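Local coordinates for protein beta-mannosidase (Trichoderma harzianum, PDB 4CVU) that hydrolyses beta-mannosidic bonds as a fungal glycoside hydrolase of family 2, probably releasing terminal mannose from the non-reducing ends of its substrates, at residues 73-76 with 77-80; 389-393 with 394-398; 504-507 with 508-511; 637-640 with 641-645. All coordinates share one frame; numbering follows the deposited sequence.

In the fold
The four contacts follow one another along the chain and are local turns or helix starts. Interaction 1 caps the short helix 75-78 in the galactose-binding-like domain; interaction 2 forms the loop between strand 380-389 and helix 401-413 of what is probably the catalytic barrel; interactions 3 and 4 open helices 506-528 and 638-655. Interactions 1 and 4 have centres about 17 Å apart, both touching Leu-624 of helix 620-625 through Leu-74 and Ile-638. Interaction 2 lies about 18 Å from interaction 1, centre to centre. Interaction 3 stands apart, its centre 34 to 39 Å from the others. Interactions 3 and 4 meet glycans; 1 and 2 lie where the galactose-binding-like domain meets later parts of the chain.

Interaction 1: residues 73-76 with 77-80; sequences GLND and FDLR
The carbonyl oxygen of Leu-74 receives two backbone N-H groups. Asp-78 N reaches Leu-74 O at 3.0 Å on a lone pair, with a nearly straight N-H...O angle of 166°. Phe-77 N comes from above the carbonyl plane, 2.9 Å from the same Leu-74 O and more bent. Leu-74 is the N-cap of helix 75-78, and one residue further along, Leu-79 N bonds to Asn-75 O. Beside these bonds the side chain of Leu-79 lies against that of Asn-75, with CD1 3.6 Å from Asn-75 CB; a leucine suits this buried position because it can cover the polar residue's aliphatic carbon. Asp-78 curls back toward the start of the helix, since its CG lies beside its backbone N (chi1 -57°). Its OD2 takes a hydrogen bond from a water 3.0 Å away, and this water accepts from Leu-74 N. A second water accepts from Arg-80 NE at 2.9 Å, lying in the guanidinium plane, and probably donates to Asp-76 O. Phe-77 CD1 sits 3.5 Å above that plane, toward the rim of the Arg-80 group. Beyond the turn, Arg-80 forms a salt bridge with Glu-184 and bonds to Leu-634 O, and Asp-76 OD1 accepts from Ala-205 N. The waters bridge side chains to backbone atoms of the turn, one tying the Asp-78 carboxylate to the N-cap N-H while Phe-77 N and Asp-78 N occupy Leu-74 O.

Interaction 2: residues 389-393 with 394-398; sequences LIPPD and AFWPR
At the C-terminal end of strand 380-389, in the parallel barrel expected of the family 2 catalytic domain, the chain turns toward helix 401-413 around an Asx turn in which Asp-393 holds Phe-395. Asp-393 OD1 accepts Phe-395 N at 2.9 Å through its anti lone pair. On its syn side the same OD1 receives Arg-398 NE at 2.7 Å; this salt bridge is nearly straight, at 172°, and lies in the guanidinium plane, while the carboxylate stands almost perpendicular to it. Arg-398 NH2 adds only a weak bond to the same oxygen, and NH1 pairs with Glu-69. The arginine starts from the sterically crowded position between its backbone N and carbonyl carbon (chi1 64°), and its extended chain then carries NE to the aspartate. The Trp-396 indole reaches back to the two prolines upstream: CZ2 meets Pro-391 CB at 3.7 Å, and CH2 meets Pro-392 CD at 3.6 Å. Its NE1 donates to Glu-194. Prolines suit this place, as their rigid rings offer apolar carbons at fixed positions to the six-membered part of the indole. Asp-393 OD2 takes bonds from Arg-403 and Tyr-722, so the buried Asp-393 carboxylate is gripped through both oxygens and would probably stay charged.

Interaction 3: residues 504-507 with 508-511; sequences ATYP and YVLG. With NA (sodium ion), chain B; NA (sodium ion), chain C; MAN (alpha-D-mannopyranose), chain D; MAN (alpha-D-mannopyranose), chain E.
Leu-510 packs along Tyr-506, one helical turn before it. Its CB lies over one face of the tyrosine ring and 3.5 Å from Tyr-506 O, the acceptor of Leu-510 N at 2.8 Å. From CG the chain forks at the far end of the ring: CD1 stands 3.8 Å from Tyr-506 OH, and CD2 stands 4.2 Å from Tyr-506 CE2. The ring reaches this place because its CG points away from the backbone N (chi1 177°), which sends it forward along the helix, toward Leu-510. Nearer the backbone, Tyr-506 CD1 meets Val-509 CG2 at 3.9 Å, the two side chains crossing at about a right angle. Pro-507 suits the first turn, where a backbone N-H would have no helical acceptor, and its own carbonyl receives Gly-511 N. A glycan also lies against this turn. The O6 of one mannose donates to Tyr-508 O at 2.7 Å and lies beside the Tyr-508 ring; Gly-511, having no side chain, lets this O6 come 3.4 Å from its CA. The next mannose donates its O6 to Gly-511 O at 2.8 Å. Thr-505 OG1 and Asp-502 bind a sodium ion, and Ala-504 O binds a second. Helix 506-528 thus begins with the glycan beside Pro-507, Tyr-508, Leu-510 and Gly-511, while Tyr-506 and Leu-510 also meet Leu-495 of the preceding helix 490-501, and Val-509 meets Leu-453 and Gln-173 in loops.

Interaction 4: residues 637-640 with 641-645; sequences NIHN and STLGQ. With NAG (2-acetamido-2-deoxy-beta-D-glucopyranose), chain L.
The N-acetylglucosamine carried by Asn-640 rests beside Leu-643, whose CD1 lies 3.8 Å from the sugar's acetyl oxygen O7. Asn-640 ND2 is joined covalently to C1 of the sugar, at 1.4 Å, and keeps a hydrogen bond to Pro-630 O. A second asparagine holds the same sugar: Asn-637 ND2 donates to the ring oxygen O5 at 2.7 Å, and it also bonds to Ala-631 O. The rest of that amide does separate work. Asn-637 is the N-cap of helix 638-655, and with its CG anti to the backbone N (chi1 -162°) the OD1 swings round to accept Asn-640 N at 3.0 Å, approached from above the carbonyl plane. Its backbone oxygen accepts Ser-641 N at 3.3 Å, with a nearly straight N-H...O angle of 167°. Asparagine suits this position because one amide offers an acceptor to the helix and a donor to the sugar. In the next shell Ile-638 O is gripped twice by Thr-642: OG1 at 2.8 Å and the backbone N at 2.9 Å arrive from opposite faces of the carbonyl plane. The threonine hydroxyl thus spends its proton within the first turn, and Ile-638 CG2 stands 3.8 Å from Thr-642 OG1, the two side chains crossing at a slant. Further out, Ser-641 OG bonds to Asn-626 O, and Ile-623 of helix 620-625 touches Ser-641 and Thr-642. Asn-640, Ser-641 and Thr-642 spell an Asn-X-Thr sequon, here an N-glycosylation site set into the capped first turn of a helix.

Interaction 1: residues 73-76 with 77-80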
# COMPACT_ATOMS: atom_id res chain seq x y z
N GLY A 73 -0.81 5.27 5.66
CA GLY A 73 -0.42 4.39 6.76
C GLY A 73 -0.49 5.07 8.12
O GLY A 73 -1.54 5.63 8.47
N LEU A 74 0.60 5.02 8.90
CA LEU A 74 0.60 5.68 10.21
C LEU A 74 1.55 6.85 10.20
O LEU A 74 2.16 7.17 11.22
CB LEU A 74 0.95 4.70 11.35
CG LEU A 74 -0.12 3.64 11.62
CD1 LEU A 74 0.49 2.58 12.53
CD2 LEU A 74 -1.39 4.23 12.23
N ASN A 75 1.64 7.52 9.04
CA ASN A 75 2.52 8.69 8.85
C ASN A 75 2.21 9.89 9.70
O ASN A 75 3.07 10.74 9.84
CB ASN A 75 2.54 9.15 7.41
CG ASN A 75 3.48 8.30 6.51
OD1 ASN A 75 3.43 8.42 5.28
ND2 ASN A 75 4.26 7.44 7.09
N ASP A 76 0.99 9.97 10.24
CA ASP A 76 0.67 11.04 11.18
C ASP A 76 1.60 10.91 12.36
O ASP A 76 1.93 11.90 12.97
CB ASP A 76 -0.80 10.99 11.66
CG ASP A 76 -1.27 12.28 12.27
OD1 ASP A 76 -0.76 13.34 11.86
OD2 ASP A 76 -2.17 12.28 13.15
N PHE A 77 2.00 9.68 12.68
CA PHE A 77 2.95 9.42 13.76
C PHE A 77 4.37 9.45 13.25
O PHE A 77 5.22 10.22 13.77
CB PHE A 77 2.63 8.10 14.47
CG PHE A 77 1.34 8.15 15.25
CD1 PHE A 77 1.25 8.91 16.39
CD2 PHE A 77 0.22 7.51 14.79
CE1 PHE A 77 0.06 8.99 17.09
CE2 PHE A 77 -0.98 7.58 15.48
CZ PHE A 77 -1.06 8.33 16.63
N ASP A 78 4.62 8.66 12.22
CA ASP A 78 5.96 8.38 11.75
C ASP A 78 6.67 9.60 11.18
O ASP A 78 7.90 9.62 11.12
CB ASP A 78 5.96 7.30 10.68
CG ASP A 78 5.31 5.97 11.13
OD1 ASP A 78 5.12 5.69 12.31
OD2 ASP A 78 4.94 5.21 10.23
N LEU A 79 5.91 10.62 10.74
CA LEU A 79 6.52 11.82 10.13
C LEU A 79 6.75 13.01 11.08
O LEU A 79 7.15 14.08 10.63
CB LEU A 79 5.68 12.28 8.93
CG LEU A 79 5.56 11.25 7.81
CD1 LEU A 79 4.78 11.88 6.69
CD2 LEU A 79 6.92 10.80 7.28
N ARG A 80 6.54 12.81 12.38
CA ARG A 80 6.62 13.91 13.31
C ARG A 80 8.03 14.52 13.45
O ARG A 80 8.17 15.69 13.81
CB ARG A 80 6.07 13.50 14.68
CG ARG A 80 4.56 13.44 14.69
CD ARG A 80 4.06 13.05 16.07
NE ARG A 80 2.59 13.16 16.14
CZ ARG A 80 1.87 12.57 17.10
NH1 ARG A 80 2.49 11.89 18.06
NH2 ARG A 80 0.53 12.67 17.12
O HOH W 1 3.32 4.29 7.92
O HOH W 2 0.92 14.24 14.06

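Interaction 2: residues 389-393 with 394-398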
# COMPACT_ATOMS: atom_id res chain seq x y z
N LEU A 389 -17.36 23.34 4.21
CA LEU A 389 -16.14 23.07 3.44
C LEU A 389 -14.95 23.14 4.39
O LEU A 389 -14.71 24.17 5.03
CB LEU A 389 -15.99 24.12 2.36
CG LEU A 389 -14.68 24.03 1.56
CD1 LEU A 389 -14.71 22.77 0.73
CD2 LEU A 389 -14.54 25.27 0.70
N ILE A 390 -14.21 22.05 4.47
CA ILE A 390 -12.96 22.00 5.23
C ILE A 390 -11.81 21.97 4.21
O ILE A 390 -12.04 21.77 3.01
CB ILE A 390 -12.89 20.79 6.18
CG1 ILE A 390 -12.88 19.49 5.40
CG2 ILE A 390 -14.06 20.83 7.19
CD1 ILE A 390 -12.01 18.42 6.01
N PRO A 391 -10.58 22.22 4.66
CA PRO A 391 -9.48 22.20 3.66
C PRO A 391 -9.42 20.86 2.95
O PRO A 391 -9.41 19.82 3.61
CB PRO A 391 -8.24 22.43 4.51
CG PRO A 391 -8.75 23.10 5.74
CD PRO A 391 -10.10 22.56 6.01
N PRO A 392 -9.36 20.86 1.62
CA PRO A 392 -9.28 19.56 0.86
C PRO A 392 -7.95 18.79 1.03
O PRO A 392 -7.90 17.61 0.66
CB PRO A 392 -9.41 20.02 -0.60
CG PRO A 392 -8.79 21.39 -0.58
CD PRO A 392 -9.22 22.02 0.74
N ASP A 393 -6.91 19.40 1.60
CA ASP A 393 -5.61 18.77 1.68
C ASP A 393 -4.91 19.30 2.92
O ASP A 393 -5.20 20.40 3.39
CB ASP A 393 -4.84 19.05 0.39
CG ASP A 393 -3.76 18.00 0.06
OD1 ASP A 393 -2.64 18.06 0.65
OD2 ASP A 393 -4.01 17.13 -0.82
N ALA A 394 -4.00 18.50 3.47
CA ALA A 394 -3.20 19.00 4.57
C ALA A 394 -2.09 19.95 4.06
O ALA A 394 -1.49 20.69 4.86
CB ALA A 394 -2.63 17.85 5.40
N PHE A 395 -1.82 19.92 2.76
CA PHE A 395 -0.82 20.76 2.14
C PHE A 395 -1.43 21.63 1.04
O PHE A 395 -1.62 21.22 -0.10
CB PHE A 395 0.32 19.89 1.61
CG PHE A 395 0.76 18.85 2.59
CD1 PHE A 395 1.57 19.19 3.67
CD2 PHE A 395 0.36 17.57 2.47
CE1 PHE A 395 1.96 18.23 4.59
CE2 PHE A 395 0.72 16.62 3.39
CZ PHE A 395 1.53 16.94 4.46
N TRP A 396 -1.74 22.85 1.40
CA TRP A 396 -2.48 23.76 0.52
C TRP A 396 -1.79 23.97 -0.83
O TRP A 396 -2.46 23.99 -1.85
CB TRP A 396 -2.74 25.11 1.21
CG TRP A 396 -4.07 25.12 1.98
CD1 TRP A 396 -4.24 24.99 3.32
CD2 TRP A 396 -5.37 25.21 1.41
NE1 TRP A 396 -5.59 25.01 3.64
CE2 TRP A 396 -6.30 25.16 2.47
CE3 TRP A 396 -5.84 25.36 0.11
CZ2 TRP A 396 -7.64 25.26 2.27
CZ3 TRP A 396 -7.17 25.45 -0.10
CH2 TRP A 396 -8.08 25.42 0.99
N PRO A 397 -0.45 24.04 -0.85
CA PRO A 397 0.16 24.21 -2.16
C PRO A 397 -0.22 23.19 -3.24
O PRO A 397 -0.20 23.53 -4.42
CB PRO A 397 1.65 24.16 -1.85
CG PRO A 397 1.75 24.71 -0.47
CD PRO A 397 0.55 24.10 0.22
N ARG A 398 -0.55 21.95 -2.88
CA ARG A 398 -0.83 20.97 -3.93
C ARG A 398 -2.29 20.95 -4.33
O ARG A 398 -2.71 20.17 -5.19
CB ARG A 398 -0.32 19.55 -3.54
CG ARG A 398 -0.99 18.91 -2.34
CD ARG A 398 -0.36 17.52 -2.15
NE ARG A 398 -0.88 16.85 -0.97
CZ ARG A 398 -0.61 15.58 -0.67
NH1 ARG A 398 0.24 14.88 -1.41
NH2 ARG A 398 -1.15 15.02 0.39

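Interaction 3: residues 504-507 with 508-511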
# COMPACT_ATOMS: atom_id res chain seq x y z
N ALA A 504 -14.41 32.41 38.26
CA ALA A 504 -13.89 33.68 38.77
C ALA A 504 -13.23 34.52 37.67
O ALA A 504 -13.37 35.73 37.67
CB ALA A 504 -12.91 33.44 39.91
N THR A 505 -12.53 33.86 36.75
CA THR A 505 -11.83 34.54 35.67
C THR A 505 -12.70 34.73 34.39
O THR A 505 -12.33 35.44 33.47
CB THR A 505 -10.56 33.74 35.31
OG1 THR A 505 -9.82 33.45 36.52
CG2 THR A 505 -9.65 34.52 34.37
N TYR A 506 -13.87 34.12 34.36
CA TYR A 506 -14.73 34.16 33.18
C TYR A 506 -15.10 35.58 32.68
O TYR A 506 -15.02 35.83 31.49
CB TYR A 506 -16.00 33.34 33.42
CG TYR A 506 -16.95 33.41 32.26
CD1 TYR A 506 -16.60 32.85 31.04
CD2 TYR A 506 -18.16 34.08 32.36
CE1 TYR A 506 -17.45 32.90 29.96
CE2 TYR A 506 -19.02 34.16 31.29
CZ TYR A 506 -18.66 33.57 30.09
OH TYR A 506 -19.49 33.62 29.01
N PRO A 507 -15.47 36.51 33.58
CA PRO A 507 -15.78 37.85 33.05
C PRO A 507 -14.59 38.51 32.36
O PRO A 507 -14.76 39.25 31.39
CB PRO A 507 -16.21 38.65 34.28
CG PRO A 507 -16.66 37.61 35.26
CD PRO A 507 -15.76 36.42 35.02
N TYR A 508 -13.39 38.22 32.86
CA TYR A 508 -12.18 38.67 32.20
C TYR A 508 -12.09 38.08 30.79
O TYR A 508 -11.87 38.82 29.86
CB TYR A 508 -10.91 38.34 33.01
CG TYR A 508 -9.64 38.79 32.34
CD1 TYR A 508 -9.24 40.11 32.38
CD2 TYR A 508 -8.83 37.89 31.68
CE1 TYR A 508 -8.07 40.53 31.76
CE2 TYR A 508 -7.66 38.30 31.06
CZ TYR A 508 -7.29 39.62 31.10
OH TYR A 508 -6.15 40.04 30.50
N VAL A 509 -12.23 36.75 30.65
CA VAL A 509 -12.09 36.13 29.31
C VAL A 509 -13.26 36.49 28.39
O VAL A 509 -13.05 36.59 27.21
CB VAL A 509 -11.83 34.60 29.30
CG1 VAL A 509 -10.60 34.27 30.15
CG2 VAL A 509 -13.04 33.80 29.75
N LEU A 510 -14.45 36.72 28.94
CA LEU A 510 -15.55 37.26 28.13
C LEU A 510 -15.18 38.64 27.55
O LEU A 510 -15.45 38.93 26.38
CB LEU A 510 -16.85 37.32 28.93
CG LEU A 510 -18.11 37.66 28.15
CD1 LEU A 510 -18.40 36.65 27.05
CD2 LEU A 510 -19.30 37.71 29.09
N GLY A 511 -14.54 39.49 28.36
CA GLY A 511 -14.13 40.83 27.91
C GLY A 511 -13.10 40.80 26.80
O GLY A 511 -13.13 41.63 25.90
NA NA B . -9.13 32.07 37.83
NA NA C . -12.51 37.92 38.48
C1 MAN D . -10.48 45.56 29.42
C2 MAN D . -9.47 45.95 28.34
C3 MAN D . -9.48 44.95 27.21
C4 MAN D . -9.35 43.53 27.74
C5 MAN D . -10.47 43.28 28.73
C6 MAN D . -10.41 41.84 29.24
O2 MAN D . -8.17 46.01 28.89
O3 MAN D . -8.43 45.20 26.31
O4 MAN D . -9.38 42.61 26.65
O5 MAN D . -10.37 44.20 29.80
O6 MAN D . -11.57 41.53 30.01
C1 MAN E . -13.59 44.55 29.89
C2 MAN E . -12.85 45.89 29.81
C3 MAN E . -13.82 46.91 29.23
C4 MAN E . -14.36 46.42 27.88
C5 MAN E . -14.95 45.01 27.98
C6 MAN E . -15.37 44.48 26.61
O2 MAN E . -11.77 45.86 28.88
O3 MAN E . -13.13 48.10 29.00
O4 MAN E . -15.34 47.29 27.40
O5 MAN E . -13.99 44.15 28.57
O6 MAN E . -14.27 44.23 25.76
O HOH W 3 -12.53 38.20 35.98

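Interaction 4: residues 637-640 with 641-645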
# COMPACT_ATOMS: atom_id res chain seq x y z
N ASN A 637 -3.73 7.00 20.78
CA ASN A 637 -4.89 6.82 21.62
C ASN A 637 -5.94 5.89 20.95
O ASN A 637 -6.92 6.34 20.32
CB ASN A 637 -5.44 8.19 21.98
CG ASN A 637 -6.35 8.16 23.17
OD1 ASN A 637 -7.00 7.15 23.45
ND2 ASN A 637 -6.39 9.27 23.90
N ILE A 638 -5.72 4.59 21.11
CA ILE A 638 -6.61 3.55 20.55
C ILE A 638 -7.97 3.62 21.22
O ILE A 638 -8.99 3.43 20.58
CB ILE A 638 -6.00 2.11 20.71
CG1 ILE A 638 -5.08 1.80 19.55
CG2 ILE A 638 -7.07 1.02 20.68
CD1 ILE A 638 -3.68 2.21 19.82
N HIS A 639 -7.99 3.90 22.50
CA HIS A 639 -9.24 3.94 23.24
C HIS A 639 -10.22 5.01 22.67
O HIS A 639 -11.38 4.73 22.41
CB HIS A 639 -8.98 4.23 24.71
CG HIS A 639 -10.23 4.41 25.52
ND1 HIS A 639 -10.89 3.36 26.13
CD2 HIS A 639 -10.94 5.54 25.82
CE1 HIS A 639 -11.96 3.83 26.77
NE2 HIS A 639 -12.01 5.15 26.59
N ASN A 640 -9.73 6.22 22.50
CA ASN A 640 -10.56 7.32 22.01
C ASN A 640 -11.02 7.11 20.58
O ASN A 640 -12.17 7.43 20.24
CB ASN A 640 -9.79 8.64 22.11
CG ASN A 640 -9.69 9.15 23.54
OD1 ASN A 640 -10.00 8.43 24.48
ND2 ASN A 640 -9.28 10.41 23.70
N SER A 641 -10.12 6.62 19.73
CA SER A 641 -10.48 6.31 18.37
C SER A 641 -11.55 5.22 18.29
O SER A 641 -12.47 5.29 17.45
CB SER A 641 -9.23 5.89 17.61
OG SER A 641 -8.39 7.04 17.49
N THR A 642 -11.42 4.21 19.16
CA THR A 642 -12.33 3.09 19.21
C THR A 642 -13.78 3.55 19.51
O THR A 642 -14.75 2.91 19.10
CB THR A 642 -11.84 2.01 20.21
OG1 THR A 642 -10.68 1.38 19.65
CG2 THR A 642 -12.89 0.93 20.48
N LEU A 643 -13.92 4.65 20.22
CA LEU A 643 -15.26 5.15 20.57
C LEU A 643 -16.01 5.46 19.27
O LEU A 643 -17.21 5.27 19.18
CB LEU A 643 -15.17 6.39 21.43
CG LEU A 643 -14.60 6.14 22.83
CD1 LEU A 643 -14.11 7.43 23.45
CD2 LEU A 643 -15.67 5.47 23.71
N GLY A 644 -15.27 5.92 18.25
CA GLY A 644 -15.92 6.26 16.99
C GLY A 644 -16.27 5.02 16.23
O GLY A 644 -17.37 4.95 15.63
N GLN A 645 -15.29 4.10 16.12
CA GLN A 645 -15.51 2.76 15.60
C GLN A 645 -16.79 2.12 16.16
O GLN A 645 -17.59 1.51 15.41
CB GLN A 645 -14.33 1.85 15.91
CG GLN A 645 -13.03 2.28 15.29
CD GLN A 645 -13.11 2.35 13.79
OE1 GLN A 645 -13.20 3.42 13.19
NE2 GLN A 645 -13.11 1.19 13.17
C1 NAG L . -9.11 11.06 24.98
C2 NAG L . -10.32 11.03 25.87
C3 NAG L . -10.04 11.85 27.12
C4 NAG L . -8.77 11.31 27.77
C5 NAG L . -7.62 11.29 26.75
C6 NAG L . -6.32 10.73 27.31
C7 NAG L . -12.69 11.04 25.18
C8 NAG L . -13.75 11.68 24.32
N2 NAG L . -11.45 11.54 25.11
O3 NAG L . -11.19 11.76 27.97
O4 NAG L . -8.37 12.10 28.88
O5 NAG L . -8.01 10.48 25.66
O6 NAG L . -6.57 9.43 27.80
O7 NAG L . -13.00 10.09 25.88